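Universal stress protein (Archaeoglobus fulgidus, PDB 6HCD) is of unknown function but belongs to the universal stress protein A family, whose members are generally linked to survival under stress. Local coordinates at residues S85-K89 with E90-G94. Numbering follows the deposited sequence.
Sequences SIIRK and EGAEG
The carboxylate of Glu90 meets the ammonium group of Lys89 at one oxygen: NZ of Lys89 lies 3.0 Å from OE2 of Glu90, on that oxygen's anti lone pair, in a salt bridge between neighbours in sequence. The two side chains run side by side in the same direction, and the lysine reaches its partner by bending at chi2 (-102°) and chi3. The other flat group, the guanidinium of Arg88, meets the carbonyl oxygen of Gly94 edge-on, but NH1 of Arg88 and O of Gly94 are 4.1 Å apart, too far for a hydrogen bond.

Helix 70-89 ends here in a Schellman motif. Ala92 N donates to Ile87 O at 3.1 Å, while Gly91 N donates to Arg88 O at 2.9 Å. Gly91 is the C-prime residue, and its positive phi of 84° is of the kind that glycine accepts readily. Glu90 N still makes a helical bond to Ile86 O (3.0 Å). A CA-H...O contact joins Arg88 CA to Ala92 O at 3.3 Å, and a water donates to both Arg88 O and Ala92 O. On the inner side, Ile87 CG2 packs 3.8 Å from Ala92 CB, with Ile87 also against Leu42 of helix 36-52.

The carbonyls of Ile86, Ile87 and Arg88 thus find backbone donors in Glu90, Ala92 and Gly91, on the way to strand 94-100, and the side chain of Arg50, on helix 36-52, hydrogen-bonds Glu90 O through NH1. Because the Lys89-Glu90 pair belongs to a surface contact, solvent probably weakens its attraction; the backbone bonds are what define the helix end.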
ATOM      1  N   SER A  85      14.838  -9.757  13.775  1.00 17.29           N
ATOM      2  CA  SER A  85      14.444 -10.624  14.880  1.00 15.68           C
ATOM      3  C   SER A  85      12.910 -10.692  14.963  1.00 15.32           C
ATOM      4  O   SER A  85      12.348 -11.750  15.187  1.00 21.20           O
ATOM      5  CB  SER A  85      15.120 -10.215  16.183  1.00 16.40           C
ATOM      6  OG  SER A  85      14.430  -9.157  16.827  1.00 16.49           O
ATOM      7  N   ILE A  86      12.225  -9.571  14.727  1.00 15.50           N
ATOM      8  CA  ILE A  86      10.755  -9.532  14.713  1.00 16.51           C
ATOM      9  C   ILE A  86      10.228 -10.438  13.584  1.00 13.75           C
ATOM     10  O   ILE A  86       9.314 -11.225  13.782  1.00 14.85           O
ATOM     11  CB  ILE A  86      10.234  -8.083  14.587  1.00 15.10           C
ATOM     12  CG1 ILE A  86      10.592  -7.215  15.802  1.00 23.38           C
ATOM     13  CG2 ILE A  86       8.744  -8.065  14.319  1.00 14.79           C
ATOM     14  CD1 ILE A  86       9.916  -7.611  17.080  1.00 49.00           C
ATOM     15  N   ILE A  87      10.825 -10.329  12.398  1.00 14.69           N
ATOM     16  CA  ILE A  87      10.414 -11.110  11.219  1.00 14.38           C
ATOM     17  C   ILE A  87      10.499 -12.606  11.550  1.00 17.55           C
ATOM     18  O   ILE A  87       9.583 -13.364  11.258  1.00 18.13           O
ATOM     19  CB  ILE A  87      11.268 -10.728  10.000  1.00 13.67           C
ATOM     20  CG1 ILE A  87      11.027  -9.276   9.570  1.00 14.58           C
ATOM     21  CG2 ILE A  87      11.028 -11.674   8.847  1.00 17.32           C
ATOM     22  CD1 ILE A  87       9.578  -8.957   9.223  1.00 17.44           C
ATOM     23  N   ARG A  88      11.616 -13.021  12.148  1.00 21.99           N
ATOM     24  CA  ARG A  88      11.876 -14.431  12.465  1.00 23.52           C
ATOM     25  C   ARG A  88      10.916 -14.918  13.556  1.00 27.31           C
ATOM     26  O   ARG A  88      10.379 -16.022  13.454  1.00 20.64           O
ATOM     27  CB  ARG A  88      13.342 -14.613  12.878  1.00 23.66           C
ATOM     28  CG  ARG A  88      14.338 -14.465  11.738  1.00 26.06           C
ATOM     29  CD  ARG A  88      15.754 -14.455  12.280  1.00 38.15           C
ATOM     30  NE  ARG A  88      16.780 -14.209  11.291  1.00 39.54           N
ATOM     31  CZ  ARG A  88      18.065 -14.135  11.585  1.00 37.32           C
ATOM     32  NH1 ARG A  88      18.922 -13.686  10.686  1.00 71.58           N
ATOM     33  NH2 ARG A  88      18.488 -14.483  12.791  1.00 36.26           N
ATOM     34  N   LYS A  89      10.679 -14.092  14.584  1.00 19.65           N
ATOM     35  CA  LYS A  89       9.719 -14.414  15.637  1.00 20.30           C
ATOM     36  C   LYS A  89       8.319 -14.627  15.036  1.00 24.31           C
ATOM     37  O   LYS A  89       7.555 -15.447  15.531  1.00 22.54           O
ATOM     38  CB  LYS A  89       9.717 -13.316  16.706  1.00 24.07           C
ATOM     39  CG  LYS A  89       8.811 -13.565  17.908  1.00 40.40           C
ATOM     40  CD  LYS A  89       7.501 -12.794  17.867  1.00 47.97           C
ATOM     41  CE  LYS A  89       7.613 -11.386  18.408  1.00 53.62           C
ATOM     42  NZ  LYS A  89       6.589 -10.497  17.811  1.00 51.33           N
ATOM     43  N   GLU A  90       7.986 -13.900  13.963  1.00 18.58           N
ATOM     44  CA  GLU A  90       6.685 -14.031  13.285  1.00 20.84           C
ATOM     45  C   GLU A  90       6.692 -15.178  12.257  1.00 26.95           C
ATOM     46  O   GLU A  90       5.744 -15.310  11.472  1.00 27.15           O
ATOM     47  CB  GLU A  90       6.311 -12.703  12.616  1.00 22.40           C
ATOM     48  CG  GLU A  90       5.998 -11.604  13.621  1.00 20.64           C
ATOM     49  CD  GLU A  90       4.739 -11.849  14.442  1.00 18.35           C
ATOM     50  OE1 GLU A  90       3.725 -12.233  13.832  1.00 28.91           O
ATOM     51  OE2 GLU A  90       4.776 -11.656  15.682  1.00 31.50           O
ATOM     52  N   GLY A  91       7.763 -15.973  12.225  1.00 24.09           N
ATOM     53  CA  GLY A  91       7.805 -17.208  11.450  1.00 26.81           C
ATOM     54  C   GLY A  91       8.173 -17.021   9.987  1.00 29.75           C
ATOM     55  O   GLY A  91       7.902 -17.898   9.175  1.00 23.48           O
ATOM     56  N   ALA A  92       8.819 -15.903   9.653  1.00 21.79           N
ATOM     57  CA  ALA A  92       9.282 -15.634   8.278  1.00 27.09           C
ATOM     58  C   ALA A  92      10.815 -15.537   8.264  1.00 21.25           C
ATOM     59  O   ALA A  92      11.454 -15.358   9.292  1.00 24.64           O
ATOM     60  CB  ALA A  92       8.638 -14.373   7.743  1.00 25.50           C
ATOM     61  N   GLU A  93      11.388 -15.654   7.072  1.00 22.20           N
ATOM     62  CA  GLU A  93      12.816 -15.494   6.839  1.00 26.70           C
ATOM     63  C   GLU A  93      13.072 -14.010   6.568  1.00 21.92           C
ATOM     64  O   GLU A  93      12.360 -13.402   5.769  1.00 16.30           O
ATOM     65  CB  GLU A  93      13.236 -16.384   5.666  1.00 35.21           C
ATOM     66  CG  GLU A  93      14.714 -16.340   5.325  1.00119.48           C
ATOM     67  CD  GLU A  93      15.066 -17.025   4.014  1.00135.58           C
ATOM     68  OE1 GLU A  93      16.098 -16.662   3.420  1.00 57.93           O
ATOM     69  OE2 GLU A  93      14.322 -17.943   3.600  1.00 67.95           O
ATOM     70  N   GLY A  94      14.077 -13.433   7.240  1.00 14.86           N
ATOM     71  CA  GLY A  94      14.419 -12.000   7.091  1.00 17.46           C
ATOM     72  C   GLY A  94      15.913 -11.771   6.875  1.00 18.74           C
ATOM     73  O   GLY A  94      16.730 -12.497   7.414  1.00 18.49           O
TER
HETATM   74  O   HOH W   1      11.410 -17.654  11.454  1.00 38.72           O